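Local coordinates for 2-c-methyl-d-erythritol 4-phosphate cytidylyltransferase (Streptococcus pneumoniae, PDB 2VSH), which catalyses the transfer of the cytidylyl group of CTP to D-ribitol 5-phosphate, making the CDP-ribitol used for teichoic acid precursors, at residues A96-Y100 and R101-P105; R86-S89 and I90-I94; T120-M123 and I124-I128; G29-I33 and L34-I38. One frame throughout, in Å; residues are numbered along the deposited sequence.

All four contacts are local, each in one continuous piece of chain. Contacts 1 and 2 share helix 86-100: contact 2 is its partly buried N-terminal half, at the probable CTP site, and contact 1 its surface end, where a carboxylate holds calcium. They touch through L103 CD1 and I94 CG2, 3.7 Å apart. Contact 3, partly buried too, opens helix 121-133 on the other side of the chain's centre from contact 2, and the buried contact 4 opens helix 33-42. Chemistry follows place: metal and water in contact 1, backbone bonds and a lysine-asparagine hydrogen bond in contact 2, a salt bridge and a threonine cap in contact 3, a histidine-arginine crossing and proline-isoleucine packing in contact 4.

Contact 1 (A96-Y100 and R101-P105); sequences AIDAY and RPLTP. With CA (calcium ion), chain C.
The ring of Y100 and the guanidinium of R101 are inclined by 49°; one water lies over a face of the ring, near its rim, and at the edge of the guanidinium, in its plane. This water accepts from R101 NH1 at 3.0 Å and donates to Y100 O, so it ties the arginine end back to the helix terminus. The backbone N of R101 approaches the ring obliquely, and the ring's hydroxyl is bonded to E48. The carboxylate of D98 is the other flat group: both its oxygens chelate a calcium ion, OD1 at 2.6 Å and OD2 at 2.5 Å, with two waters also bound. Helix 86-100 ends here, before the loop leading to strand 108-113 of the central sheet; its last turn closes with R101 N bonded to I97 O at 3.0 Å, and R101 is the first residue to leave helical angles. With CG anti to the backbone N (chi1 -169°), D98 reaches forward over the exit, where OD1 also accepts L103 N at 2.7 Å in a nearly straight bond (174°). L103 CD2 also meets I97 CG2 at 3.7 Å, the two side chains crossing at about a right angle.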
loop_
_atom_site.group_PDB
_atom_site.type_symbol
_atom_site.label_atom_id
_atom_site.label_comp_id
_atom_site.label_asym_id
_atom_site.label_seq_id
_atom_site.Cartn_x
_atom_site.Cartn_y
_atom_site.Cartn_z
ATOM N N ALA A 96 -13.609 13.033 26.794
ATOM C CA ALA A 96 -12.557 13.479 27.721
ATOM C C ALA A 96 -12.256 14.974 27.548
ATOM O O ALA A 96 -12.090 15.705 28.524
ATOM C CB ALA A 96 -11.292 12.655 27.519
ATOM N N ILE A 97 -12.194 15.414 26.295
ATOM C CA ILE A 97 -12.070 16.831 25.969
ATOM C C ILE A 97 -13.219 17.653 26.566
ATOM O O ILE A 97 -12.990 18.701 27.194
ATOM C CB ILE A 97 -12.036 17.045 24.439
ATOM C CG1 ILE A 97 -10.721 16.535 23.848
ATOM C CG2 ILE A 97 -12.250 18.529 24.094
ATOM C CD1 ILE A 97 -10.694 16.483 22.321
ATOM N N ASP A 98 -14.453 17.171 26.373
ATOM C CA ASP A 98 -15.658 17.855 26.870
ATOM C C ASP A 98 -15.627 17.953 28.401
ATOM O O ASP A 98 -16.073 18.934 28.972
ATOM C CB ASP A 98 -16.902 17.100 26.371
ATOM C CG ASP A 98 -18.193 17.847 26.588
ATOM O OD1 ASP A 98 -18.272 19.069 26.318
ATOM O OD2 ASP A 98 -19.180 17.192 26.992
ATOM N N ALA A 99 -15.078 16.934 29.058
ATOM C CA ALA A 99 -14.963 16.923 30.520
ATOM C C ALA A 99 -13.898 17.926 31.002
ATOM O O ALA A 99 -14.058 18.535 32.063
ATOM C CB ALA A 99 -14.647 15.523 31.025
ATOM N N TYR A 100 -12.838 18.102 30.209
ATOM C CA TYR A 100 -11.815 19.114 30.481
ATOM C C TYR A 100 -12.408 20.533 30.391
ATOM O O TYR A 100 -12.305 21.321 31.343
ATOM C CB TYR A 100 -10.582 18.941 29.539
ATOM C CG TYR A 100 -9.692 20.176 29.526
ATOM C CD1 TYR A 100 -8.994 20.563 30.676
ATOM C CD2 TYR A 100 -9.585 20.976 28.385
ATOM C CE1 TYR A 100 -8.215 21.720 30.692
ATOM C CE2 TYR A 100 -8.804 22.139 28.390
ATOM C CZ TYR A 100 -8.121 22.500 29.545
ATOM O OH TYR A 100 -7.345 23.643 29.573
ATOM N N ARG A 101 -13.026 20.858 29.251
ATOM C CA ARG A 101 -13.705 22.167 29.056
ATOM C C ARG A 101 -14.900 21.942 28.136
ATOM O O ARG A 101 -14.710 21.482 27.006
ATOM C CB ARG A 101 -12.758 23.198 28.414
ATOM C CG ARG A 101 -13.263 24.662 28.468
ATOM C CD ARG A 101 -12.916 25.280 29.798
ATOM N NE ARG A 101 -13.292 26.684 29.952
ATOM C CZ ARG A 101 -12.998 27.400 31.033
ATOM N NH1 ARG A 101 -12.310 26.840 32.029
ATOM N NH2 ARG A 101 -13.377 28.671 31.120
ATOM N N PRO A 102 -16.130 22.245 28.616
ATOM C CA PRO A 102 -17.322 21.941 27.809
ATOM C C PRO A 102 -17.180 22.417 26.358
ATOM O O PRO A 102 -16.812 23.557 26.106
ATOM C CB PRO A 102 -18.438 22.675 28.543
ATOM C CG PRO A 102 -17.975 22.683 29.992
ATOM C CD PRO A 102 -16.482 22.875 29.906
ATOM N N LEU A 103 -17.455 21.521 25.422
ATOM C CA LEU A 103 -17.274 21.776 23.995
ATOM C C LEU A 103 -18.161 22.879 23.472
ATOM O O LEU A 103 -19.299 23.030 23.922
ATOM C CB LEU A 103 -17.599 20.519 23.183
ATOM C CG LEU A 103 -16.716 19.283 23.213
ATOM C CD1 LEU A 103 -17.524 18.160 22.591
ATOM C CD2 LEU A 103 -15.379 19.486 22.462
ATOM N N THR A 104 -17.642 23.628 22.503
ATOM C CA THR A 104 -18.469 24.537 21.701
ATOM C C THR A 104 -18.451 23.970 20.278
ATOM O O THR A 104 -17.682 23.038 20.006
ATOM C CB THR A 104 -17.939 26.005 21.705
ATOM O OG1 THR A 104 -16.687 26.067 21.002
ATOM C CG2 THR A 104 -17.791 26.552 23.128
ATOM N N PRO A 105 -19.303 24.498 19.370
ATOM C CA PRO A 105 -19.339 23.989 17.990
ATOM C C PRO A 105 -18.054 24.155 17.180
ATOM O O PRO A 105 -17.879 23.473 16.170
ATOM C CB PRO A 105 -20.439 24.837 17.336
ATOM C CG PRO A 105 -21.284 25.273 18.453
ATOM C CD PRO A 105 -20.328 25.538 19.574
HETATM CA CA CA C . -20.864 18.977 26.610
HETATM O O HOH W 1 -11.066 24.148 32.055
HETATM O O HOH W 2 -20.762 18.380 24.237
HETATM O O HOH W 3 -20.499 19.755 28.914
#

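Contact 2 (R86-S89 and I90-I94); sequences RNTS and IKNII
This is an intrahelical contact in the N-terminal half of helix 86-100, whose first turn, R86 to S89, belongs to the probable CTP-binding site. Four successive i to i+4 backbone bonds join the segments, from I90 N to R86 O through I93 N to S89 O, the last being 2.8 Å long. Side chains three residues apart pair along the helix. N87 and I90 lie side by side and point the same way, with OD1 of N87 3.8 Å from CD1 of I90; A197 of helix 197-203 touches both. T88 and K91 also run together, T88 CG2 meeting K91 CE at 4.0 Å. K91 leaves with CG anti to the backbone N and then folds over at its last two torsions (78° and 82°), so that NZ donates to N92 OD1 at 3.0 Å, almost in line with that C=O. N92 lies back over the preceding turn, its CG 3.3 Å from T88 O, while its ND2 donates to K81 O. T88 OG1 bonds D85 and S89 OG bonds G83 N, both in the preceding CTP-binding loop, while R86 NH2 forms a salt bridge with D113 of strand 108-113. The N92 amide is thus gripped at both ends; the two bonds fix its rotation, one turn along the helix from the CTP-binding residues, and the ammonium would probably polarise it further.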
loop_
_atom_site.group_PDB
_atom_site.type_symbol
_atom_site.label_atom_id
_atom_site.label_comp_id
_atom_site.label_asym_id
_atom_site.label_seq_id
_atom_site.Cartn_x
_atom_site.Cartn_y
_atom_site.Cartn_z
ATOM N N ARG A 86 -11.397 2.387 16.143
ATOM C CA ARG A 86 -10.907 3.754 16.124
ATOM C C ARG A 86 -11.984 4.820 16.380
ATOM O O ARG A 86 -11.723 5.769 17.108
ATOM C CB ARG A 86 -10.072 4.085 14.873
ATOM C CG ARG A 86 -10.702 3.741 13.520
ATOM C CD ARG A 86 -9.721 3.972 12.333
ATOM N NE ARG A 86 -9.013 5.256 12.453
ATOM C CZ ARG A 86 -7.698 5.399 12.598
ATOM N NH1 ARG A 86 -6.893 4.331 12.609
ATOM N NH2 ARG A 86 -7.181 6.625 12.715
ATOM N N ASN A 87 -13.179 4.669 15.795
ATOM C CA ASN A 87 -14.216 5.704 15.946
ATOM C C ASN A 87 -14.767 5.778 17.376
ATOM O O ASN A 87 -15.136 6.842 17.850
ATOM C CB ASN A 87 -15.359 5.493 14.943
ATOM C CG ASN A 87 -15.006 5.968 13.543
ATOM O OD1 ASN A 87 -14.220 6.897 13.363
ATOM N ND2 ASN A 87 -15.577 5.315 12.543
ATOM N N THR A 88 -14.822 4.636 18.054
ATOM C CA THR A 88 -15.221 4.612 19.459
ATOM C C THR A 88 -14.139 5.312 20.288
ATOM O O THR A 88 -14.440 5.968 21.265
ATOM C CB THR A 88 -15.476 3.172 19.966
ATOM O OG1 THR A 88 -16.375 2.512 19.072
ATOM C CG2 THR A 88 -16.137 3.187 21.355
ATOM N N SER A 89 -12.884 5.165 19.886
ATOM C CA SER A 89 -11.785 5.842 20.576
ATOM C C SER A 89 -11.883 7.343 20.349
ATOM O O SER A 89 -11.706 8.129 21.285
ATOM C CB SER A 89 -10.423 5.307 20.120
ATOM O OG SER A 89 -10.245 3.980 20.574
ATOM N N ILE A 90 -12.195 7.748 19.122
ATOM C CA ILE A 90 -12.403 9.187 18.843
ATOM C C ILE A 90 -13.516 9.781 19.722
ATOM O O ILE A 90 -13.322 10.820 20.354
ATOM C CB ILE A 90 -12.633 9.474 17.344
ATOM C CG1 ILE A 90 -11.362 9.111 16.548
ATOM C CG2 ILE A 90 -12.965 10.952 17.135
ATOM C CD1 ILE A 90 -11.539 9.013 15.041
ATOM N N LYS A 91 -14.664 9.113 19.774
ATOM C CA LYS A 91 -15.767 9.538 20.638
ATOM C C LYS A 91 -15.291 9.654 22.093
ATOM O O LYS A 91 -15.564 10.643 22.760
ATOM C CB LYS A 91 -16.957 8.586 20.513
ATOM C CG LYS A 91 -18.031 8.755 21.615
ATOM C CD LYS A 91 -18.989 7.589 21.660
ATOM C CE LYS A 91 -18.379 6.343 22.362
ATOM N NZ LYS A 91 -18.436 6.342 23.865
ATOM N N ASN A 92 -14.555 8.647 22.564
ATOM C CA ASN A 92 -14.045 8.635 23.933
ATOM C C ASN A 92 -13.119 9.814 24.198
ATOM O O ASN A 92 -13.205 10.455 25.254
ATOM C CB ASN A 92 -13.317 7.326 24.212
ATOM C CG ASN A 92 -14.254 6.203 24.521
ATOM O OD1 ASN A 92 -15.464 6.336 24.393
ATOM N ND2 ASN A 92 -13.705 5.086 24.940
ATOM N N ILE A 93 -12.260 10.099 23.222
ATOM C CA ILE A 93 -11.365 11.265 23.245
ATOM C C ILE A 93 -12.161 12.572 23.346
ATOM O O ILE A 93 -11.848 13.437 24.182
ATOM C CB ILE A 93 -10.378 11.240 22.024
ATOM C CG1 ILE A 93 -9.292 10.182 22.273
ATOM C CG2 ILE A 93 -9.721 12.615 21.781
ATOM C CD1 ILE A 93 -8.478 9.764 21.030
ATOM N N ILE A 94 -13.204 12.692 22.519
ATOM C CA ILE A 94 -14.017 13.902 22.491
ATOM C C ILE A 94 -14.724 14.081 23.841
ATOM O O ILE A 94 -14.822 15.203 24.351
ATOM C CB ILE A 94 -14.999 13.886 21.302
ATOM C CG1 ILE A 94 -14.227 14.025 19.979
ATOM C CG2 ILE A 94 -16.060 14.984 21.444
ATOM C CD1 ILE A 94 -15.057 13.762 18.733
#

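Contact 3 (T120-M123 and I124-I128); sequences TLRM and IQDNI
Helix 121-133 begins here with regular i to i+4 bonds, from I124 N to T120 O through N127 N to M123 O, and Q125 N to L121 O is the shortest of these at 2.7 Å. T120 is the N-cap: its OG1 accepts M123 N at 3.3 Å. R122 and D126, one turn apart, make a salt bridge, NH1 to OD2, at 2.7 Å. The arginine bends at chi2 and chi3 (-83° and -60°), bringing its end, from a CB that points away, up to the aspartate; the bond meets OD2 from above the carboxylate plane, and the two flat groups are inclined by 45°. M123 CG rests over one face of the guanidinium, near its rim. L121 CD2 and I124 CD1 pack more loosely, at 4.2 Å. M123 O takes two bonds from N127, one from its N and one from ND2, both 3.0 Å, reaching it from opposite faces of the carbonyl plane. ND2 also bonds T139, and OD1 bonds T173, which anchors the helix to two neighbouring sheet strands. R122 NH2 has a salt bridge with E214 and NH1 also bonds K212 O, so the guanidinium's charge is probably well compensated, and the buried N127 amide is bonded at both nitrogen and oxygen.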
loop_
_atom_site.group_PDB
_atom_site.type_symbol
_atom_site.label_atom_id
_atom_site.label_comp_id
_atom_site.label_asym_id
_atom_site.label_seq_id
_atom_site.Cartn_x
_atom_site.Cartn_y
_atom_site.Cartn_z
ATOM N N THR A 120 4.848 15.693 11.135
ATOM C CA THR A 120 5.615 16.916 11.272
ATOM C C THR A 120 4.674 18.055 11.684
ATOM O O THR A 120 3.454 17.955 11.526
ATOM C CB THR A 120 6.291 17.287 9.933
ATOM O OG1 THR A 120 5.279 17.548 8.950
ATOM C CG2 THR A 120 7.240 16.163 9.430
ATOM N N LEU A 121 5.243 19.139 12.211
ATOM C CA LEU A 121 4.460 20.330 12.551
ATOM C C LEU A 121 3.786 20.894 11.302
ATOM O O LEU A 121 2.692 21.438 11.366
ATOM C CB LEU A 121 5.363 21.403 13.192
ATOM C CG LEU A 121 5.764 21.117 14.649
ATOM C CD1 LEU A 121 6.846 22.097 15.116
ATOM C CD2 LEU A 121 4.552 21.168 15.563
ATOM N N ARG A 122 4.448 20.768 10.161
ATOM C CA ARG A 122 3.876 21.286 8.920
ATOM C C ARG A 122 2.532 20.597 8.645
ATOM O O ARG A 122 1.558 21.250 8.292
ATOM C CB ARG A 122 4.852 21.084 7.767
ATOM C CG ARG A 122 4.562 21.912 6.500
ATOM C CD ARG A 122 3.507 21.252 5.619
ATOM N NE ARG A 122 3.896 19.914 5.160
ATOM C CZ ARG A 122 3.034 18.959 4.810
ATOM N NH1 ARG A 122 1.720 19.177 4.871
ATOM N NH2 ARG A 122 3.488 17.773 4.421
ATOM N N MET A 123 2.493 19.274 8.820
ATOM C CA MET A 123 1.277 18.479 8.627
ATOM C C MET A 123 0.183 18.863 9.622
ATOM O O MET A 123 -0.961 19.090 9.222
ATOM C CB MET A 123 1.592 16.988 8.774
ATOM C CG MET A 123 2.385 16.416 7.600
ATOM S SD MET A 123 2.977 14.757 7.973
ATOM C CE MET A 123 4.214 14.659 6.752
ATOM N N ILE A 124 0.550 18.946 10.905
ATOM C CA ILE A 124 -0.355 19.389 11.975
ATOM C C ILE A 124 -0.915 20.771 11.662
ATOM O O ILE A 124 -2.108 20.993 11.770
ATOM C CB ILE A 124 0.371 19.450 13.327
ATOM C CG1 ILE A 124 0.770 18.041 13.761
ATOM C CG2 ILE A 124 -0.498 20.160 14.403
ATOM C CD1 ILE A 124 1.939 18.002 14.726
ATOM N N GLN A 125 -0.031 21.692 11.293
ATOM C CA GLN A 125 -0.428 23.049 10.991
ATOM C C GLN A 125 -1.344 23.159 9.761
ATOM O O GLN A 125 -2.318 23.895 9.789
ATOM C CB GLN A 125 0.809 23.945 10.881
ATOM C CG GLN A 125 1.397 24.268 12.266
ATOM C CD GLN A 125 2.733 24.972 12.206
ATOM O OE1 GLN A 125 3.213 25.351 11.134
ATOM N NE2 GLN A 125 3.363 25.127 13.371
ATOM N N ASP A 126 -1.019 22.440 8.692
ATOM C CA ASP A 126 -1.891 22.350 7.508
ATOM C C ASP A 126 -3.290 21.842 7.811
ATOM O O ASP A 126 -4.266 22.385 7.299
ATOM C CB ASP A 126 -1.265 21.463 6.433
ATOM C CG ASP A 126 -0.157 22.153 5.699
ATOM O OD1 ASP A 126 0.186 23.295 6.083
ATOM O OD2 ASP A 126 0.372 21.558 4.732
ATOM N N ASN A 127 -3.367 20.796 8.633
ATOM C CA ASN A 127 -4.627 20.235 9.101
ATOM C C ASN A 127 -5.477 21.234 9.836
ATOM O O ASN A 127 -6.677 21.352 9.583
ATOM C CB ASN A 127 -4.363 19.010 9.995
ATOM C CG ASN A 127 -4.433 17.724 9.221
ATOM O OD1 ASN A 127 -5.436 17.021 9.275
ATOM N ND2 ASN A 127 -3.380 17.425 8.461
ATOM N N ILE A 128 -4.845 21.968 10.749
ATOM C CA ILE A 128 -5.546 23.001 11.505
ATOM C C ILE A 128 -6.044 24.106 10.567
ATOM O O ILE A 128 -7.184 24.561 10.680
ATOM C CB ILE A 128 -4.647 23.577 12.638
ATOM C CG1 ILE A 128 -4.439 22.508 13.734
ATOM C CG2 ILE A 128 -5.258 24.860 13.217
ATOM C CD1 ILE A 128 -3.191 22.750 14.624
#

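Contact 4 (G29-I33 and L34-I38); sequences GDRPI and LIHTI
Strand 31-32 turns straight into helix 33-42 with P32 at the N-cap position, its O accepting H36 N at 3.2 Å and, weakly, I35 N, and T37 N bonding I33 O one residue on. The H36 side chain crosses that of R31 at about a right angle, folded back toward the strand with CG anti to its carbonyl carbon (chi1 -75°). H36 CE1 lies over one face of the R31 guanidinium, 3.6 Å from R31 CZ and offset toward the rim, with ring and guanidinium planes 47° apart. At the edge of the ring, R31 O is 3.1 Å from H36 NE2, which bonds the L28 carbonyl; R31 NH2 has its salt bridge with E39. The two-stranded antiparallel sheet of 27-28 and 31-32 leads into a helix that packs beside the parallel part of the GT-A-type main sheet, where L34 meets I7 and A9 on strand 3-9 and V52 on strand 50-54. P32 and I35 run alongside each other, CD of the proline 3.8 Å from CG1 of the isoleucine, and Y69 of helix 59-69 touches both. T37 OG1 bonds the carbonyl of S114, a residue probably of the CTP-binding site.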
loop_
_atom_site.group_PDB
_atom_site.type_symbol
_atom_site.label_atom_id
_atom_site.label_comp_id
_atom_site.label_asym_id
_atom_site.label_seq_id
_atom_site.Cartn_x
_atom_site.Cartn_y
_atom_site.Cartn_z
ATOM N N GLY A 29 14.492 3.867 18.801
ATOM C CA GLY A 29 15.659 4.603 19.263
ATOM C C GLY A 29 15.779 4.332 20.743
ATOM O O GLY A 29 16.173 3.237 21.144
ATOM N N ASP A 30 15.390 5.306 21.561
ATOM C CA ASP A 30 15.503 5.156 23.009
ATOM C C ASP A 30 14.213 5.522 23.771
ATOM O O ASP A 30 14.209 5.621 25.002
ATOM C CB ASP A 30 16.731 5.924 23.520
ATOM C CG ASP A 30 18.057 5.330 23.005
ATOM O OD1 ASP A 30 18.474 4.244 23.485
ATOM O OD2 ASP A 30 18.692 5.953 22.115
ATOM N N ARG A 31 13.115 5.666 23.027
ATOM C CA ARG A 31 11.815 6.053 23.581
ATOM C C ARG A 31 10.697 5.309 22.863
ATOM O O ARG A 31 10.833 5.027 21.669
ATOM C CB ARG A 31 11.614 7.563 23.416
ATOM C CG ARG A 31 12.289 8.354 24.521
ATOM C CD ARG A 31 12.839 9.705 24.086
ATOM N NE ARG A 31 12.143 10.291 22.947
ATOM C CZ ARG A 31 12.741 10.594 21.800
ATOM N NH1 ARG A 31 14.042 10.364 21.642
ATOM N NH2 ARG A 31 12.049 11.131 20.811
ATOM N N PRO A 32 9.595 4.990 23.583
ATOM C CA PRO A 32 8.465 4.284 22.971
ATOM C C PRO A 32 7.892 5.059 21.803
ATOM O O PRO A 32 7.847 6.302 21.833
ATOM C CB PRO A 32 7.411 4.216 24.092
ATOM C CG PRO A 32 8.166 4.409 25.360
ATOM C CD PRO A 32 9.352 5.287 25.006
ATOM N N ILE A 33 7.435 4.334 20.789
ATOM C CA ILE A 33 6.820 4.966 19.621
ATOM C C ILE A 33 5.767 5.995 20.022
ATOM O O ILE A 33 5.739 7.117 19.474
ATOM C CB ILE A 33 6.251 3.900 18.624
ATOM C CG1 ILE A 33 7.414 3.122 17.985
ATOM C CG2 ILE A 33 5.406 4.585 17.524
ATOM C CD1 ILE A 33 7.037 1.779 17.322
ATOM N N LEU A 34 4.909 5.635 20.982
ATOM C CA LEU A 34 3.858 6.540 21.446
ATOM C C LEU A 34 4.416 7.887 21.900
ATOM O O LEU A 34 3.818 8.939 21.649
ATOM C CB LEU A 34 3.056 5.907 22.599
ATOM C CG LEU A 34 1.995 6.798 23.257
ATOM C CD1 LEU A 34 0.880 7.240 22.273
ATOM C CD2 LEU A 34 1.403 6.128 24.497
ATOM N N ILE A 35 5.557 7.836 22.578
ATOM C CA ILE A 35 6.213 9.042 23.101
ATOM C C ILE A 35 6.717 9.953 21.972
ATOM O O ILE A 35 6.513 11.173 22.029
ATOM C CB ILE A 35 7.330 8.685 24.095
ATOM C CG1 ILE A 35 6.733 8.078 25.381
ATOM C CG2 ILE A 35 8.226 9.906 24.390
ATOM C CD1 ILE A 35 5.703 8.991 26.133
ATOM N N HIS A 36 7.361 9.351 20.969
ATOM C CA HIS A 36 7.809 10.071 19.774
ATOM C C HIS A 36 6.648 10.848 19.169
ATOM O O HIS A 36 6.796 12.015 18.775
ATOM C CB HIS A 36 8.308 9.099 18.704
ATOM C CG HIS A 36 9.645 8.505 18.986
ATOM N ND1 HIS A 36 10.822 9.159 18.700
ATOM C CD2 HIS A 36 9.996 7.306 19.506
ATOM C CE1 HIS A 36 11.843 8.398 19.051
ATOM N NE2 HIS A 36 11.368 7.267 19.538
ATOM N N THR A 37 5.497 10.182 19.082
ATOM C CA THR A 37 4.311 10.743 18.438
ATOM C C THR A 37 3.735 11.907 19.260
ATOM O O THR A 37 3.422 12.975 18.716
ATOM C CB THR A 37 3.221 9.642 18.234
ATOM O OG1 THR A 37 3.753 8.579 17.430
ATOM C CG2 THR A 37 1.992 10.221 17.536
ATOM N N ILE A 38 3.590 11.702 20.564
ATOM C CA ILE A 38 3.102 12.766 21.461
ATOM C C ILE A 38 4.039 13.990 21.415
ATOM O O ILE A 38 3.568 15.132 21.343
ATOM C CB ILE A 38 2.934 12.273 22.906
ATOM C CG1 ILE A 38 1.802 11.249 23.011
ATOM C CG2 ILE A 38 2.644 13.454 23.849
ATOM C CD1 ILE A 38 1.746 10.511 24.373
#